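Local coordinates for protein endoglucanase (Thermotoga maritima, PDB 2FVG) that probably acts as a metal-dependent aminopeptidase of the M42 family, using two divalent metal cations per subunit, although it is named an endoglucanase, at residues S152-F166 / Y306-D318. Residues are numbered along the deposited sequence; the frame is centred on the assembly and turned at random.
With EDO (1,2-ethanediol), chain C.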
ATOM      1  N   SER A 152     -13.522   7.928   0.237  1.00 34.95           N
ATOM      2  CA  SER A 152     -12.881   8.835   1.151  1.00 39.21           C
ATOM      3  C   SER A 152     -12.216   9.969   0.409  1.00 39.96           C
ATOM      4  O   SER A 152     -11.826   9.833  -0.749  1.00 44.09           O
ATOM      5  CB  SER A 152     -11.862   8.113   2.028  1.00 40.62           C
ATOM      6  OG  SER A 152     -11.421   8.986   3.051  1.00 50.11           O
ATOM      7  N   ASP A 153     -12.116  11.090   1.104  1.00 36.77           N
ATOM      8  CA  ASP A 153     -11.503  12.283   0.606  1.00 37.66           C
ATOM      9  C   ASP A 153     -10.054  12.228   1.076  1.00 36.29           C
ATOM     10  O   ASP A 153      -9.676  11.360   1.853  1.00 39.17           O
ATOM     11  CB  ASP A 153     -12.248  13.469   1.227  1.00 40.12           C
ATOM     12  CG  ASP A 153     -11.998  14.781   0.505  1.00 47.88           C
ATOM     13  OD1 ASP A 153     -11.107  14.850  -0.382  1.00 53.68           O
ATOM     14  OD2 ASP A 153     -12.711  15.754   0.836  1.00 58.52           O
ATOM     15  N   TYR A 154      -9.221  13.112   0.567  1.00 36.40           N
ATOM     16  CA  TYR A 154      -7.843  13.194   0.998  1.00 34.54           C
ATOM     17  C   TYR A 154      -7.598  14.637   1.387  1.00 34.51           C
ATOM     18  O   TYR A 154      -7.680  15.522   0.551  1.00 34.15           O
ATOM     19  CB  TYR A 154      -6.893  12.782  -0.125  1.00 32.75           C
ATOM     20  CG  TYR A 154      -5.426  13.033   0.171  1.00 33.44           C
ATOM     21  CD1 TYR A 154      -4.829  14.252  -0.147  1.00 31.27           C
ATOM     22  CD2 TYR A 154      -4.634  12.048   0.749  1.00 28.68           C
ATOM     23  CE1 TYR A 154      -3.491  14.483   0.113  1.00 32.84           C
ATOM     24  CE2 TYR A 154      -3.306  12.257   1.004  1.00 29.66           C
ATOM     25  CZ  TYR A 154      -2.734  13.478   0.693  1.00 33.31           C
ATOM     26  OH  TYR A 154      -1.400  13.682   0.946  1.00 34.63           O
ATOM     27  N   ILE A 155      -7.311  14.882   2.654  1.00 34.80           N
ATOM     28  CA  ILE A 155      -7.026  16.241   3.106  1.00 38.51           C
ATOM     29  C   ILE A 155      -5.629  16.311   3.680  1.00 36.98           C
ATOM     30  O   ILE A 155      -5.192  15.429   4.393  1.00 36.68           O
ATOM     31  CB  ILE A 155      -8.097  16.805   4.079  1.00 37.92           C
ATOM     32  CG1 ILE A 155      -8.312  15.859   5.268  1.00 44.39           C
ATOM     33  CG2 ILE A 155      -9.412  17.024   3.329  1.00 42.86           C
ATOM     34  CD1 ILE A 155      -9.151  16.439   6.426  1.00 43.81           C
ATOM     35  N   GLU A 156      -4.936  17.393   3.387  1.00 37.38           N
ATOM     36  CA  GLU A 156      -3.555  17.539   3.778  1.00 38.79           C
ATOM     37  C   GLU A 156      -3.352  18.933   4.356  1.00 38.33           C
ATOM     38  O   GLU A 156      -3.574  19.917   3.649  1.00 38.44           O
ATOM     39  CB  GLU A 156      -2.766  17.408   2.481  1.00 39.55           C
ATOM     40  CG  GLU A 156      -1.274  17.305   2.517  1.00 46.02           C
ATOM     41  CD  GLU A 156      -0.715  17.273   1.088  1.00 45.97           C
ATOM     42  OE1 GLU A 156      -0.743  18.335   0.420  1.00 62.89           O
ATOM     43  OE2 GLU A 156      -0.258  16.196   0.622  1.00 58.32           O
ATOM     44  N   LYS A 157      -2.975  19.046   5.630  1.00 35.79           N
ATOM     45  CA  LYS A 157      -2.648  20.374   6.173  1.00 33.52           C
ATOM     46  C   LYS A 157      -1.686  20.314   7.341  1.00 30.61           C
ATOM     47  O   LYS A 157      -1.743  19.401   8.175  1.00 24.03           O
ATOM     48  CB  LYS A 157      -3.892  21.192   6.547  1.00 36.54           C
ATOM     49  CG  LYS A 157      -3.663  22.738   6.545  1.00 36.76           C
ATOM     50  N   ASN A 158      -0.790  21.295   7.383  1.00 28.39           N
ATOM     51  CA  ASN A 158       0.185  21.421   8.464  1.00 29.31           C
ATOM     52  C   ASN A 158       0.966  20.142   8.680  1.00 28.49           C
ATOM     53  O   ASN A 158       1.146  19.688   9.805  1.00 30.15           O
ATOM     54  CB  ASN A 158      -0.491  21.909   9.755  1.00 29.13           C
ATOM     55  CG  ASN A 158      -0.935  23.349   9.658  1.00 28.16           C
ATOM     56  OD1 ASN A 158      -0.202  24.193   9.162  1.00 22.48           O
ATOM     57  ND2 ASN A 158      -2.133  23.635  10.130  1.00 31.08           N
ATOM     58  N   GLY A 159       1.378  19.552   7.565  1.00 29.33           N
ATOM     59  CA  GLY A 159       2.227  18.381   7.558  1.00 28.88           C
ATOM     60  C   GLY A 159       1.572  17.051   7.828  1.00 29.25           C
ATOM     61  O   GLY A 159       2.263  16.056   7.932  1.00 32.26           O
ATOM     62  N   ARG A 160       0.254  17.005   7.931  1.00 26.95           N
ATOM     63  CA  ARG A 160      -0.415  15.735   8.192  1.00 27.98           C
ATOM     64  C   ARG A 160      -1.404  15.540   7.070  1.00 29.74           C
ATOM     65  O   ARG A 160      -1.956  16.521   6.578  1.00 31.42           O
ATOM     66  CB  ARG A 160      -1.145  15.765   9.544  1.00 26.53           C
ATOM     67  CG  ARG A 160      -0.234  15.891  10.755  1.00 23.38           C
ATOM     68  CD  ARG A 160       0.375  14.555  11.164  1.00 22.36           C
ATOM     69  NE  ARG A 160       1.554  14.712  12.026  1.00 20.47           N
ATOM     70  CZ  ARG A 160       1.579  14.668  13.355  1.00 25.00           C
ATOM     71  NH1 ARG A 160       0.467  14.468  14.066  1.00 28.72           N
ATOM     72  NH2 ARG A 160       2.745  14.830  13.981  1.00 27.09           N
ATOM     73  N   ALA A 161      -1.615  14.292   6.657  1.00 29.21           N
ATOM     74  CA  ALA A 161      -2.566  13.987   5.608  1.00 28.42           C
ATOM     75  C   ALA A 161      -3.495  12.890   6.091  1.00 28.29           C
ATOM     76  O   ALA A 161      -3.078  11.990   6.805  1.00 31.10           O
ATOM     77  CB  ALA A 161      -1.846  13.570   4.353  1.00 27.26           C
ATOM     78  N   VAL A 162      -4.759  12.978   5.704  1.00 28.90           N
ATOM     79  CA  VAL A 162      -5.791  12.011   6.120  1.00 28.63           C
ATOM     80  C   VAL A 162      -6.454  11.473   4.857  1.00 28.19           C
ATOM     81  O   VAL A 162      -6.749  12.239   3.918  1.00 29.16           O
ATOM     82  CB  VAL A 162      -6.889  12.675   7.001  1.00 27.90           C
ATOM     83  CG1 VAL A 162      -7.919  11.616   7.519  1.00 30.31           C
ATOM     84  CG2 VAL A 162      -6.264  13.419   8.170  1.00 30.79           C
ATOM     85  N   GLY A 163      -6.654  10.163   4.818  1.00 27.68           N
ATOM     86  CA  GLY A 163      -7.292   9.514   3.680  1.00 26.98           C
ATOM     87  C   GLY A 163      -7.285   8.025   3.893  1.00 26.51           C
ATOM     88  O   GLY A 163      -6.849   7.548   4.927  1.00 24.66           O
ATOM     89  N   LYS A 164      -7.759   7.282   2.904  1.00 25.52           N
ATOM     90  CA  LYS A 164      -7.827   5.849   3.026  1.00 26.32           C
ATOM     91  C   LYS A 164      -6.686   5.206   2.259  1.00 25.78           C
ATOM     92  O   LYS A 164      -5.961   5.871   1.495  1.00 24.18           O
ATOM     93  CB  LYS A 164      -9.165   5.331   2.484  1.00 25.39           C
ATOM     94  CG  LYS A 164      -9.258   5.435   0.968  1.00 27.63           C
ATOM     95  CD  LYS A 164     -10.422   4.691   0.460  1.00 22.81           C
ATOM     96  CE  LYS A 164     -10.529   4.760  -1.049  1.00 26.82           C
ATOM     97  NZ  LYS A 164      -9.505   3.983  -1.778  1.00 20.24           N
ATOM     98  N   ALA A 165      -6.564   3.895   2.467  1.00 25.41           N
ATOM     99  CA  ALA A 165      -5.606   3.015   1.800  1.00 24.99           C
ATOM    100  C   ALA A 165      -4.168   3.523   1.852  1.00 24.85           C
ATOM    101  O   ALA A 165      -3.387   3.196   0.966  1.00 28.36           O
ATOM    102  CB  ALA A 165      -6.012   2.790   0.355  1.00 22.49           C
ATOM    103  N   PHE A 166      -3.803   4.282   2.877  1.00 25.27           N
ATOM    104  CA  PHE A 166      -2.388   4.730   2.991  1.00 28.13           C
ATOM    105  C   PHE A 166      -1.493   3.474   3.080  1.00 30.31           C
ATOM    106  O   PHE A 166      -0.321   3.477   2.677  1.00 35.24           O
ATOM    107  CB  PHE A 166      -2.176   5.671   4.168  1.00 25.37           C
ATOM    108  CG  PHE A 166      -2.604   7.113   3.911  1.00 24.83           C
ATOM    109  CD1 PHE A 166      -2.653   7.637   2.627  1.00 28.61           C
ATOM    110  CD2 PHE A 166      -2.843   7.969   4.987  1.00 26.61           C
ATOM    111  CE1 PHE A 166      -3.000   8.985   2.411  1.00 27.91           C
ATOM    112  CE2 PHE A 166      -3.184   9.325   4.787  1.00 28.16           C
ATOM    113  CZ  PHE A 166      -3.253   9.830   3.501  1.00 25.69           C
ATOM    114  N   TYR A 306      -4.663   5.431  12.852  1.00 27.22           N
ATOM    115  CA  TYR A 306      -6.092   5.496  12.497  1.00 28.86           C
ATOM    116  C   TYR A 306      -6.778   6.706  13.108  1.00 28.08           C
ATOM    117  O   TYR A 306      -6.399   7.178  14.176  1.00 26.48           O
ATOM    118  CB  TYR A 306      -6.876   4.214  12.854  1.00 33.66           C
ATOM    119  CG  TYR A 306      -6.544   3.011  11.967  1.00 41.76           C
ATOM    120  CD1 TYR A 306      -6.800   3.034  10.585  1.00 45.49           C
ATOM    121  CD2 TYR A 306      -5.992   1.845  12.514  1.00 47.84           C
ATOM    122  CE1 TYR A 306      -6.491   1.929   9.766  1.00 46.36           C
ATOM    123  CE2 TYR A 306      -5.683   0.732  11.709  1.00 48.67           C
ATOM    124  CZ  TYR A 306      -5.933   0.781  10.338  1.00 48.59           C
ATOM    125  OH  TYR A 306      -5.627  -0.324   9.556  1.00 50.72           O
ATOM    126  N   ILE A 307      -7.753   7.238  12.389  1.00 28.85           N
ATOM    127  CA  ILE A 307      -8.586   8.308  12.915  1.00 30.59           C
ATOM    128  C   ILE A 307     -10.028   7.787  12.917  1.00 34.00           C
ATOM    129  O   ILE A 307     -10.613   7.571  13.984  1.00 38.99           O
ATOM    130  CB  ILE A 307      -8.317   9.720  12.268  1.00 31.15           C
ATOM    131  CG1 ILE A 307      -9.259  10.779  12.855  1.00 33.43           C
ATOM    132  CG2 ILE A 307      -8.396   9.680  10.740  1.00 29.95           C
ATOM    133  CD1 ILE A 307      -9.448  10.691  14.382  1.00 34.04           C
ATOM    134  N   HIS A 308     -10.605   7.539  11.758  1.00 34.08           N
ATOM    135  CA  HIS A 308     -11.918   6.927  11.747  1.00 35.92           C
ATOM    136  C   HIS A 308     -11.910   5.960  10.579  1.00 36.68           C
ATOM    137  O   HIS A 308     -12.275   6.332   9.467  1.00 37.45           O
ATOM    138  CB  HIS A 308     -13.033   7.981  11.635  1.00 35.79           C
ATOM    139  N   SER A 309     -11.462   4.727  10.833  1.00 39.17           N
ATOM    140  CA  SER A 309     -11.377   3.676   9.791  1.00 41.11           C
ATOM    141  C   SER A 309     -12.578   3.848   8.842  1.00 39.50           C
ATOM    142  O   SER A 309     -13.718   3.906   9.313  1.00 40.22           O
ATOM    143  CB  SER A 309     -11.332   2.278  10.432  1.00 42.83           C
ATOM    144  OG  SER A 309     -10.765   1.308   9.559  1.00 46.88           O
ATOM    145  N   PRO A 310     -12.348   3.871   7.505  1.00 37.34           N
ATOM    146  CA  PRO A 310     -11.179   3.595   6.645  1.00 33.79           C
ATOM    147  C   PRO A 310      -9.992   4.548   6.720  1.00 29.20           C
ATOM    148  O   PRO A 310      -8.905   4.196   6.285  1.00 29.94           O
ATOM    149  CB  PRO A 310     -11.772   3.672   5.235  1.00 33.14           C
ATOM    150  CG  PRO A 310     -12.860   4.695   5.352  1.00 35.86           C
ATOM    151  CD  PRO A 310     -13.462   4.449   6.717  1.00 38.11           C
ATOM    152  N   ASN A 311     -10.177   5.733   7.270  1.00 25.96           N
ATOM    153  CA  ASN A 311      -9.089   6.714   7.281  1.00 23.67           C
ATOM    154  C   ASN A 311      -7.973   6.562   8.298  1.00 23.18           C
ATOM    155  O   ASN A 311      -8.179   6.078   9.415  1.00 23.92           O
ATOM    156  CB  ASN A 311      -9.678   8.110   7.404  1.00 23.21           C
ATOM    157  CG  ASN A 311     -10.468   8.483   6.197  1.00 27.55           C
ATOM    158  OD1 ASN A 311     -10.146   8.056   5.090  1.00 24.88           O
ATOM    159  ND2 ASN A 311     -11.512   9.277   6.385  1.00 27.54           N
ATOM    160  N   SER A 312      -6.789   6.990   7.888  1.00 21.16           N
ATOM    161  CA  SER A 312      -5.661   7.073   8.789  1.00 20.38           C
ATOM    162  C   SER A 312      -4.888   8.338   8.460  1.00 21.39           C
ATOM    163  O   SER A 312      -5.231   9.047   7.511  1.00 21.16           O
ATOM    164  CB  SER A 312      -4.781   5.826   8.749  1.00 19.57           C
ATOM    165  OG  SER A 312      -4.144   5.704   7.511  1.00 19.05           O
ATOM    166  N   ILE A 313      -3.838   8.604   9.233  1.00 20.25           N
ATOM    167  CA  ILE A 313      -3.069   9.831   9.127  1.00 20.58           C
ATOM    168  C   ILE A 313      -1.608   9.534   8.924  1.00 21.50           C
ATOM    169  O   ILE A 313      -1.068   8.664   9.594  1.00 20.35           O
ATOM    170  CB  ILE A 313      -3.178  10.604  10.474  1.00 23.03           C
ATOM    171  CG1 ILE A 313      -4.644  10.669  10.966  1.00 24.30           C
ATOM    172  CG2 ILE A 313      -2.553  12.000  10.398  1.00 18.34           C
ATOM    173  CD1 ILE A 313      -4.778  10.960  12.438  1.00 16.67           C
ATOM    174  N   ILE A 314      -0.963  10.234   7.990  1.00 22.46           N
ATOM    175  CA  ILE A 314       0.488  10.135   7.880  1.00 22.02           C
ATOM    176  C   ILE A 314       1.095  11.525   8.077  1.00 22.58           C
ATOM    177  O   ILE A 314       0.431  12.543   7.853  1.00 18.08           O
ATOM    178  CB  ILE A 314       0.988   9.522   6.550  1.00 22.92           C
ATOM    179  CG1 ILE A 314       0.681  10.434   5.363  1.00 23.38           C
ATOM    180  CG2 ILE A 314       0.442   8.105   6.360  1.00 21.04           C
ATOM    181  CD1 ILE A 314       1.520  10.119   4.144  1.00 35.53           C
ATOM    182  N   ASP A 315       2.346  11.560   8.507  1.00 21.55           N
ATOM    183  CA  ASP A 315       3.055  12.795   8.705  1.00 22.70           C
ATOM    184  C   ASP A 315       3.886  12.932   7.446  1.00 23.67           C
ATOM    185  O   ASP A 315       4.600  11.996   7.076  1.00 23.25           O
ATOM    186  CB  ASP A 315       3.925  12.691   9.969  1.00 23.34           C
ATOM    187  CG  ASP A 315       4.651  13.967  10.279  1.00 21.99           C
ATOM    188  OD1 ASP A 315       5.690  14.220   9.645  1.00 39.14           O
ATOM    189  OD2 ASP A 315       4.198  14.718  11.166  1.00 25.72           O
ATOM    190  N   LEU A 316       3.774  14.072   6.766  1.00 23.81           N
ATOM    191  CA  LEU A 316       4.525  14.295   5.524  1.00 24.14           C
ATOM    192  C   LEU A 316       6.053  14.373   5.702  1.00 26.35           C
ATOM    193  O   LEU A 316       6.796  14.084   4.765  1.00 27.76           O
ATOM    194  CB  LEU A 316       3.954  15.472   4.716  1.00 23.91           C
ATOM    195  CG  LEU A 316       2.503  15.275   4.231  1.00 22.54           C
ATOM    196  CD1 LEU A 316       1.985  16.524   3.562  1.00 32.82           C
ATOM    197  CD2 LEU A 316       2.389  14.078   3.285  1.00 27.97           C
ATOM    198  N   ASN A 317       6.530  14.775   6.875  1.00 24.55           N
ATOM    199  CA  ASN A 317       7.972  14.747   7.098  1.00 25.71           C
ATOM    200  C   ASN A 317       8.464  13.301   7.133  1.00 23.92           C
ATOM    201  O   ASN A 317       9.544  12.999   6.631  1.00 24.38           O
ATOM    202  CB  ASN A 317       8.367  15.464   8.395  1.00 27.82           C
ATOM    203  CG  ASN A 317       8.200  16.962   8.311  1.00 35.30           C
ATOM    204  OD1 ASN A 317       8.575  17.586   7.316  1.00 41.99           O
ATOM    205  ND2 ASN A 317       7.657  17.556   9.369  1.00 40.50           N
ATOM    206  N   ASP A 318       7.676  12.408   7.730  1.00 24.92           N
ATOM    207  CA  ASP A 318       8.029  10.983   7.768  1.00 23.79           C
ATOM    208  C   ASP A 318       8.045  10.428   6.350  1.00 23.87           C
ATOM    209  O   ASP A 318       8.945   9.697   5.971  1.00 24.64           O
ATOM    210  CB  ASP A 318       7.005  10.182   8.553  1.00 23.54           C
ATOM    211  CG  ASP A 318       7.084  10.403  10.031  1.00 30.22           C
ATOM    212  OD1 ASP A 318       8.126  10.861  10.565  1.00 28.88           O
ATOM    213  OD2 ASP A 318       6.072  10.085  10.664  1.00 19.47           O
TER
HETATM  214  C1  EDO C 341      -8.552   1.348   2.853  1.00 61.37           C
HETATM  215  O1  EDO C 341      -9.704   0.608   2.463  1.00 70.52           O
HETATM  216  C2  EDO C 341      -8.644   1.625   4.349  1.00 64.68           C
HETATM  217  O2  EDO C 341      -7.738   2.673   4.702  1.00 59.59           O
HETATM  218  O   HOH W   1      -5.412   5.141   5.416  1.00 37.99           O
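Strand 160-163 runs antiparallel to strand 312-315, their axes 4.7 Å apart at closest approach and 154° apart in direction, and the β-hairpin 155-163, closed by a type I' turn from K157 to R160, thereby extends the mixed sheet of the M42 catalytic domain, with strand 312-315 between it and strand 297-306. A161 and I314 form one hydrogen-bonded pair, G163 and S312 another; beyond them L316 N, at the start of helix 316-332, reaches G159 O at 2.8 Å.

On the face of R160, V162 and I313, the carboxylate of D315 reaches R160, CG lying anti to the backbone N (chi1 -177°). R160 NE donates to D315 OD2 at 2.8 Å on the anti side of the carboxylate, NH2 adding a weaker bond, while OD1 accepts weak capping bonds from N317 N and D318 N. With an alanine in place of D315, the R160 guanidinium would probably lose this mate and the first turn of the helix its side-chain N-cap.

On the opposite face, the side chains of S312 and I314 meet F166, whose CD2 lies 3.6 Å from I314 CG2; I314 CG1 sits over one face of the ring. F166 directly precedes D167, a predicted ligand of both metals, and H308 in the other segment is a predicted zinc ligand. Beside F166 a water accepts from F166 N at 3.1 Å and donates to G163 O at 2.8 Å.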